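PDB 3P2H: AHL synthase from Burkholderia glumae, which probably catalyses the synthesis of N-acyl-L-homoserine lactone quorum-sensing signals from fatty acyl-ACP and S-adenosyl-L-methionine. Local coordinates for residues Val120-Leu124 / Met150-Val156; Val142-Glu148 / Arg170-Ala174; His157-Gly162 / Ala174-Asp180. The protein carries 3 engineered substitutions. One frame throughout, in Å; residues are numbered along the deposited sequence.

Contact 1 (Val120-Leu124 / Met150-Val156); sequences VRPML and MFRRIGV. Engineered in segment 150-156: Met150 (natural residue Leu).
Ile154 reaches across to helix 120-133 with its CD1 methyl, which settles against both a side chain and the main chain of that helix. CD1 lies 3.7 Å from Val120 CG1, and it is equally close to the backbone N of Arg121. The extended outer torsion of Ile154 (chi2 180°) carries the methyl this far. The two helical segments cross nearly perpendicularly, at -85°, with axes 10.8 Å apart, so side chains rather than backbones bridge the gap, and they do so at a few points.

The buried part of the contact, formed by Val120, Leu124, Phe151 and Val156, packs closely. Here Leu124 CD2 meets the Phe151 ring obliquely, near its CD1-CE1 side, 3.7 Å from Phe151 CD1. The same methyl stands 3.8 Å from CG1 of Val156, beyond the end of the helix. Val120 approaches the ring differently: its CG1 comes in at the edge, near the ring plane, 3.9 Å from Phe151 CE1. Phe103 of strand 97-105 packs on Val120 and Leu124, and Leu100 on Leu124.

Toward solvent the fit is looser. At this border Val120 CG2 meets SD of the engineered Met150 at 3.8 Å. Arg121 contributes the aliphatic start of its side chain, CG resting 3.7 Å from Ile154 CG2, while a bend at chi3 turns the guanidinium away to weak interactions with Ala186 O and Asp188. On the other segment, Gly155 ends the helix with a positive phi, and the chain turns so that Val156 still faces Leu124.

The contact is thus cohesive without being directional: methyls, a ring and a thioether meet through dispersion and burial alone. Since Phe151 also touches the bound inhibitor, this apolar packing backs one wall of its pocket.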
loop_
_atom_site.group_PDB
_atom_site.type_symbol
_atom_site.label_atom_id
_atom_site.label_comp_id
_atom_site.label_asym_id
_atom_site.label_seq_id
_atom_site.Cartn_x
_atom_site.Cartn_y
_atom_site.Cartn_z
ATOM N N VAL A 120 11.538 2.083 -2.248
ATOM C CA VAL A 120 10.444 1.224 -1.837
ATOM C C VAL A 120 10.605 0.823 -0.377
ATOM O O VAL A 120 9.645 0.846 0.396
ATOM C CB VAL A 120 10.391 -0.051 -2.709
ATOM C CG1 VAL A 120 9.420 -1.067 -2.108
ATOM C CG2 VAL A 120 9.975 0.311 -4.125
ATOM N N ARG A 121 11.830 0.480 0.005
ATOM C CA ARG A 121 12.089 0.033 1.368
ATOM C C ARG A 121 11.553 0.927 2.487
ATOM O O ARG A 121 10.808 0.456 3.346
ATOM C CB ARG A 121 13.584 -0.216 1.579
ATOM C CG ARG A 121 13.854 -1.165 2.740
ATOM C CD ARG A 121 15.324 -1.537 2.848
ATOM N NE ARG A 121 16.064 -0.554 3.622
ATOM C CZ ARG A 121 16.291 -0.646 4.932
ATOM N NH1 ARG A 121 15.844 -1.687 5.626
ATOM N NH2 ARG A 121 16.945 0.319 5.555
ATOM N N PRO A 122 11.921 2.219 2.499
ATOM C CA PRO A 122 11.422 3.098 3.565
ATOM C C PRO A 122 9.897 3.207 3.586
ATOM O O PRO A 122 9.285 3.251 4.655
ATOM C CB PRO A 122 12.119 4.430 3.277
ATOM C CG PRO A 122 12.349 4.387 1.783
ATOM C CD PRO A 122 12.770 2.962 1.550
ATOM N N MET A 123 9.288 3.231 2.404
ATOM C CA MET A 123 7.837 3.312 2.311
ATOM C C MET A 123 7.212 2.061 2.924
ATOM O O MET A 123 6.241 2.139 3.670
ATOM C CB MET A 123 7.401 3.454 0.849
ATOM C CG MET A 123 7.605 4.843 0.260
ATOM S SD MET A 123 6.713 6.139 1.166
ATOM C CE MET A 123 5.054 5.475 1.151
ATOM N N LEU A 124 7.779 0.904 2.608
ATOM C CA LEU A 124 7.269 -0.351 3.139
ATOM C C LEU A 124 7.468 -0.418 4.651
ATOM O O LEU A 124 6.566 -0.828 5.387
ATOM C CB LEU A 124 7.976 -1.532 2.472
ATOM C CG LEU A 124 7.429 -2.929 2.784
ATOM C CD1 LEU A 124 5.937 -2.997 2.463
ATOM C CD2 LEU A 124 8.196 -3.958 1.963
ATOM N N MET A 150 10.694 -6.772 -5.883
ATOM C CA MET A 150 11.469 -5.853 -5.054
ATOM C C MET A 150 11.303 -6.212 -3.583
ATOM O O MET A 150 12.248 -6.090 -2.800
ATOM C CB MET A 150 11.046 -4.404 -5.299
ATOM C CG MET A 150 11.555 -3.849 -6.625
ATOM S SD MET A 150 11.129 -2.111 -6.847
ATOM C CE MET A 150 9.490 -2.266 -7.631
ATOM N N PHE A 151 10.101 -6.649 -3.209
ATOM C CA PHE A 151 9.839 -7.052 -1.832
ATOM C C PHE A 151 10.755 -8.228 -1.512
ATOM O O PHE A 151 11.357 -8.285 -0.444
ATOM C CB PHE A 151 8.380 -7.486 -1.646
ATOM C CG PHE A 151 7.383 -6.349 -1.647
ATOM C CD1 PHE A 151 7.800 -5.025 -1.522
ATOM C CD2 PHE A 151 6.016 -6.612 -1.741
ATOM C CE1 PHE A 151 6.864 -3.977 -1.494
ATOM C CE2 PHE A 151 5.081 -5.577 -1.712
ATOM C CZ PHE A 151 5.505 -4.259 -1.587
ATOM N N ARG A 152 10.854 -9.167 -2.445
ATOM C CA ARG A 152 11.710 -10.333 -2.256
ATOM C C ARG A 152 13.155 -9.889 -2.080
ATOM O O ARG A 152 13.847 -10.350 -1.178
ATOM C CB ARG A 152 11.599 -11.281 -3.453
ATOM C CG ARG A 152 10.241 -11.958 -3.568
ATOM C CD ARG A 152 10.144 -12.841 -4.814
ATOM N NE ARG A 152 8.875 -13.559 -4.866
ATOM C CZ ARG A 152 8.450 -14.264 -5.911
ATOM N NH1 ARG A 152 9.189 -14.355 -7.011
ATOM N NH2 ARG A 152 7.275 -14.877 -5.857
ATOM N N ARG A 153 13.605 -8.977 -2.934
ATOM C CA ARG A 153 14.972 -8.482 -2.858
ATOM C C ARG A 153 15.229 -7.747 -1.539
ATOM O O ARG A 153 16.305 -7.864 -0.953
ATOM C CB ARG A 153 15.264 -7.545 -4.030
ATOM C CG ARG A 153 16.736 -7.182 -4.150
ATOM C CD ARG A 153 17.536 -8.415 -4.541
ATOM N NE ARG A 153 18.978 -8.192 -4.532
ATOM C CZ ARG A 153 19.874 -9.162 -4.692
ATOM N NH1 ARG A 153 19.467 -10.414 -4.877
ATOM N NH2 ARG A 153 21.176 -8.889 -4.644
ATOM N N ILE A 154 14.241 -6.985 -1.079
ATOM C CA ILE A 154 14.374 -6.249 0.174
ATOM C C ILE A 154 14.508 -7.219 1.346
ATOM O O ILE A 154 15.093 -6.882 2.374
ATOM C CB ILE A 154 13.163 -5.302 0.410
ATOM C CG1 ILE A 154 13.192 -4.165 -0.614
ATOM C CG2 ILE A 154 13.202 -4.735 1.823
ATOM C CD1 ILE A 154 12.045 -3.182 -0.479
ATOM N N GLY A 155 13.955 -8.418 1.198
ATOM C CA GLY A 155 14.085 -9.410 2.252
ATOM C C GLY A 155 12.891 -9.706 3.131
ATOM O O GLY A 155 12.972 -10.574 4.002
ATOM N N VAL A 156 11.785 -9.000 2.921
ATOM C CA VAL A 156 10.595 -9.231 3.734
ATOM C C VAL A 156 10.024 -10.602 3.423
ATOM O O VAL A 156 10.333 -11.178 2.390
ATOM C CB VAL A 156 9.511 -8.167 3.464
ATOM C CG1 VAL A 156 10.084 -6.774 3.693
ATOM C CG2 VAL A 156 8.981 -8.307 2.044
#

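Contact 2 (Val142-Glu148 / Arg170-Ala174); sequences VTFCSME and RMVVA. Engineered in segment 142-148: Met147 (natural residue Ile). With NOO (N-(3-oxocyclohex-1-en-1-yl)octanamide), chain C.
Phe144 and Val172 face each other where strand 138-144 ends, their side chains diverging from a non-hydrogen-bonded antiparallel pair. Followed outward, Phe144 shows how one residue can serve both a sheet and a pocket. Its CB lies over against Met171 O, at 4.1 Å. With CG turned beside the backbone N (chi1 -69°), CD1 meets Val172 CG1 at 3.7 Å, whereas CD2 is 3.7 Å from the inhibitor's ketone oxygen O1. Farther out, CE2 touches Arg170 CD at 4.0 Å, and CZ lies near the guanidinium edge of that arginine. The cyclohexenone covers one ring face, its C3 sitting 4.0 Å above the centre of the Phe144 ring.

Backbone bonds hold this platform in place. Thr143 and Val173 bind each other reciprocally, and Cys145 N bonds to Met171 O at 3.0 Å, tying the first turn of the following helix to the neighbouring strand. Cys145 SG packs on Met171 CG at 3.5 Å.

Helix 145-154 thus springs directly from strand 138-144, beside strand 170-178; Leu31 and Trp33 pack against Phe144, while Glu148 extends from the helix to a salt bridge with Arg160 of strand 157-160.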
loop_
_atom_site.group_PDB
_atom_site.type_symbol
_atom_site.label_atom_id
_atom_site.label_comp_id
_atom_site.label_asym_id
_atom_site.label_seq_id
_atom_site.Cartn_x
_atom_site.Cartn_y
_atom_site.Cartn_z
ATOM N N VAL A 142 -3.123 -6.588 -3.695
ATOM C CA VAL A 142 -2.768 -6.878 -5.071
ATOM C C VAL A 142 -1.516 -6.084 -5.378
ATOM O O VAL A 142 -1.481 -4.861 -5.202
ATOM C CB VAL A 142 -3.889 -6.461 -6.042
ATOM C CG1 VAL A 142 -3.475 -6.755 -7.466
ATOM C CG2 VAL A 142 -5.164 -7.190 -5.693
ATOM N N THR A 143 -0.483 -6.773 -5.835
ATOM C CA THR A 143 0.768 -6.097 -6.137
ATOM C C THR A 143 1.284 -6.485 -7.509
ATOM O O THR A 143 1.128 -7.627 -7.936
ATOM C CB THR A 143 1.854 -6.461 -5.104
ATOM O OG1 THR A 143 2.676 -7.515 -5.620
ATOM C CG2 THR A 143 1.216 -6.952 -3.826
ATOM N N PHE A 144 1.887 -5.524 -8.201
ATOM C CA PHE A 144 2.467 -5.792 -9.507
ATOM C C PHE A 144 3.559 -6.823 -9.215
ATOM O O PHE A 144 4.205 -6.752 -8.170
ATOM C CB PHE A 144 3.100 -4.521 -10.073
ATOM C CG PHE A 144 2.109 -3.459 -10.464
ATOM C CD1 PHE A 144 0.805 -3.477 -9.981
ATOM C CD2 PHE A 144 2.496 -2.411 -11.295
ATOM C CE1 PHE A 144 -0.099 -2.464 -10.321
ATOM C CE2 PHE A 144 1.604 -1.400 -11.638
ATOM C CZ PHE A 144 0.308 -1.424 -11.152
ATOM N N CYS A 145 3.764 -7.784 -10.106
ATOM C CA CYS A 145 4.797 -8.776 -9.848
ATOM C C CYS A 145 6.171 -8.114 -9.776
ATOM O O CYS A 145 7.049 -8.577 -9.063
ATOM C CB CYS A 145 4.772 -9.868 -10.916
ATOM S SG CYS A 145 3.376 -10.999 -10.717
ATOM N N SER A 146 6.354 -7.017 -10.501
ATOM C CA SER A 146 7.637 -6.323 -10.469
ATOM C C SER A 146 7.893 -5.788 -9.060
ATOM O O SER A 146 9.031 -5.759 -8.592
ATOM C CB SER A 146 7.646 -5.178 -11.482
ATOM O OG SER A 146 6.586 -4.278 -11.241
ATOM N N MET A 147 6.825 -5.365 -8.390
ATOM C CA MET A 147 6.923 -4.851 -7.027
ATOM C C MET A 147 7.156 -6.037 -6.092
ATOM O O MET A 147 7.895 -5.937 -5.116
ATOM C CB MET A 147 5.628 -4.123 -6.646
ATOM C CG MET A 147 5.626 -3.524 -5.248
ATOM S SD MET A 147 6.984 -2.368 -4.966
ATOM C CE MET A 147 6.333 -0.911 -5.723
ATOM N N GLU A 148 6.519 -7.160 -6.408
ATOM C CA GLU A 148 6.672 -8.381 -5.620
ATOM C C GLU A 148 8.142 -8.780 -5.604
ATOM O O GLU A 148 8.660 -9.237 -4.588
ATOM C CB GLU A 148 5.862 -9.530 -6.233
ATOM C CG GLU A 148 6.111 -10.880 -5.556
ATOM C CD GLU A 148 5.468 -12.041 -6.294
ATOM O OE1 GLU A 148 5.703 -12.174 -7.513
ATOM O OE2 GLU A 148 4.735 -12.824 -5.653
ATOM N N ARG A 170 -1.025 -5.795 -17.360
ATOM C CA ARG A 170 -0.096 -5.661 -16.230
ATOM C C ARG A 170 -0.116 -6.887 -15.322
ATOM O O ARG A 170 -1.130 -7.183 -14.693
ATOM C CB ARG A 170 -0.434 -4.417 -15.400
ATOM C CG ARG A 170 -0.085 -3.093 -16.072
ATOM C CD ARG A 170 -0.351 -1.903 -15.144
ATOM N NE ARG A 170 -1.764 -1.532 -15.118
ATOM C CZ ARG A 170 -2.447 -1.152 -16.198
ATOM N NH1 ARG A 170 -1.840 -1.093 -17.382
ATOM N NH2 ARG A 170 -3.735 -0.833 -16.102
ATOM N N MET A 171 1.010 -7.591 -15.246
ATOM C CA MET A 171 1.102 -8.789 -14.418
ATOM C C MET A 171 1.058 -8.429 -12.940
ATOM O O MET A 171 1.887 -7.656 -12.459
ATOM C CB MET A 171 2.396 -9.549 -14.717
ATOM C CG MET A 171 2.480 -10.930 -14.060
ATOM S SD MET A 171 1.314 -12.153 -14.751
ATOM C CE MET A 171 1.897 -12.220 -16.432
ATOM N N VAL A 172 0.085 -8.989 -12.227
ATOM C CA VAL A 172 -0.079 -8.738 -10.800
ATOM C C VAL A 172 -0.422 -10.029 -10.067
ATOM O O VAL A 172 -0.717 -11.056 -10.686
ATOM C CB VAL A 172 -1.211 -7.719 -10.525
ATOM C CG1 VAL A 172 -0.996 -6.457 -11.347
ATOM C CG2 VAL A 172 -2.559 -8.346 -10.848
ATOM N N VAL A 173 -0.386 -9.970 -8.743
ATOM C CA VAL A 173 -0.695 -11.132 -7.936
ATOM C C VAL A 173 -1.111 -10.709 -6.538
ATOM O O VAL A 173 -0.625 -9.707 -6.019
ATOM C CB VAL A 173 0.531 -12.077 -7.841
ATOM C CG1 VAL A 173 1.648 -11.410 -7.042
ATOM C CG2 VAL A 173 0.122 -13.390 -7.219
ATOM N N ALA A 174 -2.033 -11.454 -5.939
ATOM C CA ALA A 174 -2.466 -11.149 -4.582
ATOM C C ALA A 174 -1.263 -11.557 -3.739
ATOM O O ALA A 174 -0.768 -12.678 -3.862
ATOM C CB ALA A 174 -3.686 -11.971 -4.219
HETATM C C1 NOO C . 4.051 -0.043 -8.658
HETATM O O1 NOO C . 4.984 -0.616 -9.212
HETATM C C2 NOO C . 3.185 -0.725 -7.606
HETATM C C3 NOO C . 1.837 -0.391 -7.419
HETATM C C4 NOO C . 1.304 0.849 -8.165
HETATM C C5 NOO C . 2.382 1.972 -8.437
HETATM C C6 NOO C . 3.705 1.426 -9.057
HETATM N N7 NOO C . 0.892 -1.125 -6.585
HETATM C C8 NOO C . -0.103 -0.765 -5.638
HETATM O O8 NOO C . -0.996 0.051 -5.843
HETATM C C9 NOO C . -0.103 -1.425 -4.242
HETATM C C10 NOO C . 0.779 -2.671 -3.968
HETATM C C11 NOO C . 0.123 -3.539 -2.860
HETATM C C12 NOO C . 1.154 -4.145 -1.891
HETATM C C13 NOO C . 0.475 -5.100 -0.885
HETATM C C14 NOO C . 1.416 -6.247 -0.469
HETATM C C15 NOO C . 0.838 -7.057 0.696
HETATM O O HOH W 1 4.179 -6.512 -12.823
#

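Contact 3 (His157-Gly162 / Ala174-Asp180); sequences HAHRAG and ACWIDID. With NOO (N-(3-oxocyclohex-1-en-1-yl)octanamide), chain C.
His159 and Trp176 form a hydrogen-bonded pair in an antiparallel beta ladder, in which strand 157-160 lines up along strand 170-178 of the acetyltransferase-like sheet. Trp176 N donates to His159 O at 2.7 Å, and His159 N returns a bond to Trp176 O. Past the strand end, Ala161 N reaches Ala174 O at 2.9 Å.

Side chains reinforce this first shell on one face of the sheet. Trp176 CB sits over the His159 ring in a CH-pi contact, 3.5 Å from the ring centroid. The His159 and Trp176 rings run nearly parallel, but are slid so far apart that they barely overlap. Ala161 CB packs against the indole, 3.4 Å from Trp176 CD1.

At the other end, two aspartates flank the His157 ring, only Asp180 by a hydrogen bond. CG of His157 stands opposite its backbone N (chi1 179°), which carries the ring out to Asp180. Asp180 OD2 accepts a 2.8 Å bond from His157 ND1 on its syn side, with the oxygen almost in the imidazole plane. Asp178 instead lies over a ring face, with its carboxylate turned 71° from the imidazole. Such flanking carboxylates would probably favour a protonated ring.

A second shell holds both acids: Asp180 OD1 caps Thr183 N at the start of helix 181-186, and Gln138 of the adjoining strand bonds Asp178 OD1. Thr183 OG1 bonds to both His157 N and Asp178 O, linking the two segments.

On the reverse face Ala158 CB lies 4.0 Å from Cys175 SG. Arg160 shares this face and forms a salt bridge with Glu148. Leu124 and Phe151 pack on Ile177 from helices 120-133 and 145-154. There the inhibitor's octanoyl chain ends, its terminal methyl C15 lying 3.9 Å from Ile177 CG1.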
loop_
_atom_site.group_PDB
_atom_site.type_symbol
_atom_site.label_atom_id
_atom_site.label_comp_id
_atom_site.label_asym_id
_atom_site.label_seq_id
_atom_site.Cartn_x
_atom_site.Cartn_y
_atom_site.Cartn_z
ATOM N N HIS A 157 9.199 -11.133 4.320
ATOM C CA HIS A 157 8.607 -12.434 4.082
ATOM C C HIS A 157 7.307 -12.256 3.327
ATOM O O HIS A 157 6.236 -12.106 3.915
ATOM C CB HIS A 157 8.357 -13.184 5.397
ATOM C CG HIS A 157 7.725 -14.531 5.213
ATOM N ND1 HIS A 157 7.375 -15.340 6.274
ATOM C CD2 HIS A 157 7.365 -15.206 4.092
ATOM C CE1 HIS A 157 6.824 -16.450 5.816
ATOM N NE2 HIS A 157 6.805 -16.395 4.496
ATOM N N ALA A 158 7.415 -12.266 2.008
ATOM C CA ALA A 158 6.257 -12.124 1.152
ATOM C C ALA A 158 5.952 -13.470 0.499
ATOM O O ALA A 158 6.865 -14.220 0.145
ATOM C CB ALA A 158 6.530 -11.076 0.084
ATOM N N HIS A 159 4.670 -13.778 0.358
ATOM C CA HIS A 159 4.244 -15.013 -0.284
ATOM C C HIS A 159 2.892 -14.785 -0.947
ATOM O O HIS A 159 2.108 -13.939 -0.519
ATOM C CB HIS A 159 4.198 -16.194 0.707
ATOM C CG HIS A 159 3.371 -15.951 1.930
ATOM N ND1 HIS A 159 3.817 -15.203 2.997
ATOM C CD2 HIS A 159 2.128 -16.377 2.263
ATOM C CE1 HIS A 159 2.887 -15.180 3.935
ATOM N NE2 HIS A 159 1.852 -15.883 3.514
ATOM N N ARG A 160 2.627 -15.544 -1.998
ATOM C CA ARG A 160 1.399 -15.385 -2.759
ATOM C C ARG A 160 0.105 -15.864 -2.113
ATOM O O ARG A 160 0.068 -16.901 -1.442
ATOM C CB ARG A 160 1.584 -16.037 -4.130
ATOM C CG ARG A 160 2.665 -15.346 -4.936
ATOM C CD ARG A 160 2.868 -15.955 -6.308
ATOM N NE ARG A 160 3.788 -15.140 -7.096
ATOM C CZ ARG A 160 4.161 -15.413 -8.340
ATOM N NH1 ARG A 160 3.699 -16.496 -8.953
ATOM N NH2 ARG A 160 4.995 -14.600 -8.970
ATOM N N ALA A 161 -0.954 -15.085 -2.319
ATOM C CA ALA A 161 -2.281 -15.405 -1.795
ATOM C C ALA A 161 -3.145 -15.927 -2.943
ATOM O O ALA A 161 -4.286 -16.337 -2.739
ATOM C CB ALA A 161 -2.925 -14.162 -1.182
ATOM N N GLY A 162 -2.579 -15.906 -4.148
ATOM C CA GLY A 162 -3.279 -16.379 -5.334
ATOM C C GLY A 162 -2.333 -16.512 -6.519
ATOM O O GLY A 162 -1.165 -16.130 -6.435
ATOM N N ALA A 174 -2.033 -11.454 -5.939
ATOM C CA ALA A 174 -2.466 -11.149 -4.582
ATOM C C ALA A 174 -1.263 -11.557 -3.739
ATOM O O ALA A 174 -0.768 -12.678 -3.862
ATOM C CB ALA A 174 -3.686 -11.971 -4.219
ATOM N N CYS A 175 -0.795 -10.657 -2.884
ATOM C CA CYS A 175 0.400 -10.934 -2.096
ATOM C C CYS A 175 0.269 -10.737 -0.591
ATOM O O CYS A 175 -0.347 -9.773 -0.125
ATOM C CB CYS A 175 1.537 -10.053 -2.638
ATOM S SG CYS A 175 3.202 -10.245 -1.938
ATOM N N TRP A 176 0.844 -11.677 0.157
ATOM C CA TRP A 176 0.866 -11.627 1.611
ATOM C C TRP A 176 2.247 -11.130 2.028
ATOM O O TRP A 176 3.232 -11.349 1.323
ATOM C CB TRP A 176 0.742 -13.021 2.243
ATOM C CG TRP A 176 -0.571 -13.725 2.199
ATOM C CD1 TRP A 176 -0.883 -14.823 1.451
ATOM C CD2 TRP A 176 -1.714 -13.465 3.024
ATOM N NE1 TRP A 176 -2.143 -15.270 1.765
ATOM C CE2 TRP A 176 -2.678 -14.454 2.726
ATOM C CE3 TRP A 176 -2.015 -12.495 3.990
ATOM C CZ2 TRP A 176 -3.927 -14.501 3.359
ATOM C CZ3 TRP A 176 -3.258 -12.543 4.623
ATOM C CH2 TRP A 176 -4.197 -13.541 4.301
ATOM N N ILE A 177 2.310 -10.466 3.173
ATOM C CA ILE A 177 3.574 -10.038 3.757
ATOM C C ILE A 177 3.395 -10.368 5.238
ATOM O O ILE A 177 2.561 -9.757 5.913
ATOM C CB ILE A 177 3.849 -8.525 3.624
ATOM C CG1 ILE A 177 4.278 -8.179 2.198
ATOM C CG2 ILE A 177 4.962 -8.123 4.579
ATOM C CD1 ILE A 177 4.663 -6.713 2.021
ATOM N N ASP A 178 4.141 -11.353 5.732
ATOM C CA ASP A 178 4.044 -11.733 7.138
ATOM C C ASP A 178 4.854 -10.774 7.989
ATOM O O ASP A 178 6.040 -10.575 7.742
ATOM C CB ASP A 178 4.575 -13.153 7.379
ATOM C CG ASP A 178 3.640 -14.228 6.866
ATOM O OD1 ASP A 178 2.512 -13.899 6.451
ATOM O OD2 ASP A 178 4.038 -15.414 6.889
ATOM N N ILE A 179 4.214 -10.175 8.983
ATOM C CA ILE A 179 4.924 -9.266 9.869
ATOM C C ILE A 179 5.589 -10.132 10.940
ATOM O O ILE A 179 5.159 -10.177 12.091
ATOM C CB ILE A 179 3.963 -8.238 10.511
ATOM C CG1 ILE A 179 3.272 -7.428 9.408
ATOM C CG2 ILE A 179 4.743 -7.299 11.435
ATOM C CD1 ILE A 179 2.228 -6.423 9.903
ATOM N N ASP A 180 6.635 -10.842 10.531
ATOM C CA ASP A 180 7.363 -11.718 11.430
ATOM C C ASP A 180 8.792 -11.214 11.629
ATOM O O ASP A 180 9.156 -10.140 11.142
ATOM C CB ASP A 180 7.377 -13.151 10.872
ATOM C CG ASP A 180 7.949 -13.234 9.463
ATOM O OD1 ASP A 180 8.587 -12.262 9.000
ATOM O OD2 ASP A 180 7.771 -14.290 8.820
HETATM C C1 NOO C . 4.051 -0.043 -8.658
HETATM O O1 NOO C . 4.984 -0.616 -9.212
HETATM C C2 NOO C . 3.185 -0.725 -7.606
HETATM C C3 NOO C . 1.837 -0.391 -7.419
HETATM C C4 NOO C . 1.304 0.849 -8.165
HETATM C C5 NOO C . 2.382 1.972 -8.437
HETATM C C6 NOO C . 3.705 1.426 -9.057
HETATM N N7 NOO C . 0.892 -1.125 -6.585
HETATM C C8 NOO C . -0.103 -0.765 -5.638
HETATM O O8 NOO C . -0.996 0.051 -5.843
HETATM C C9 NOO C . -0.103 -1.425 -4.242
HETATM C C10 NOO C . 0.779 -2.671 -3.968
HETATM C C11 NOO C . 0.123 -3.539 -2.860
HETATM C C12 NOO C . 1.154 -4.145 -1.891
HETATM C C13 NOO C . 0.475 -5.100 -0.885
HETATM C C14 NOO C . 1.416 -6.247 -0.469
HETATM C C15 NOO C . 0.838 -7.057 0.696
#

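All three contacts touch the inhibitor, contact 1 through Phe151. Contacts 2 and 3 are successive parts of one sheet: strand 170-178 pairs with 138-144 in the former and with 157-160 in the latter, and the two share Ala174. A salt bridge from Glu148 OE2 to Arg160 NE, at 2.9 Å, joins them on the side of helix 145-154. Contact 1 lies against that sheet, where Phe151 CE2 meets Ile177 CD1 of contact 3 at 3.9 Å; Val120 CG1 meets SD of the engineered Met147 of contact 2 at 4.0 Å. Contact 2 alone adjoins 5'-deoxy-5'-methylthioadenosine (MTA), about 4 Å from the Val142 side chain, whereas the Phe151 side chain of contact 1 is about 12 Å away.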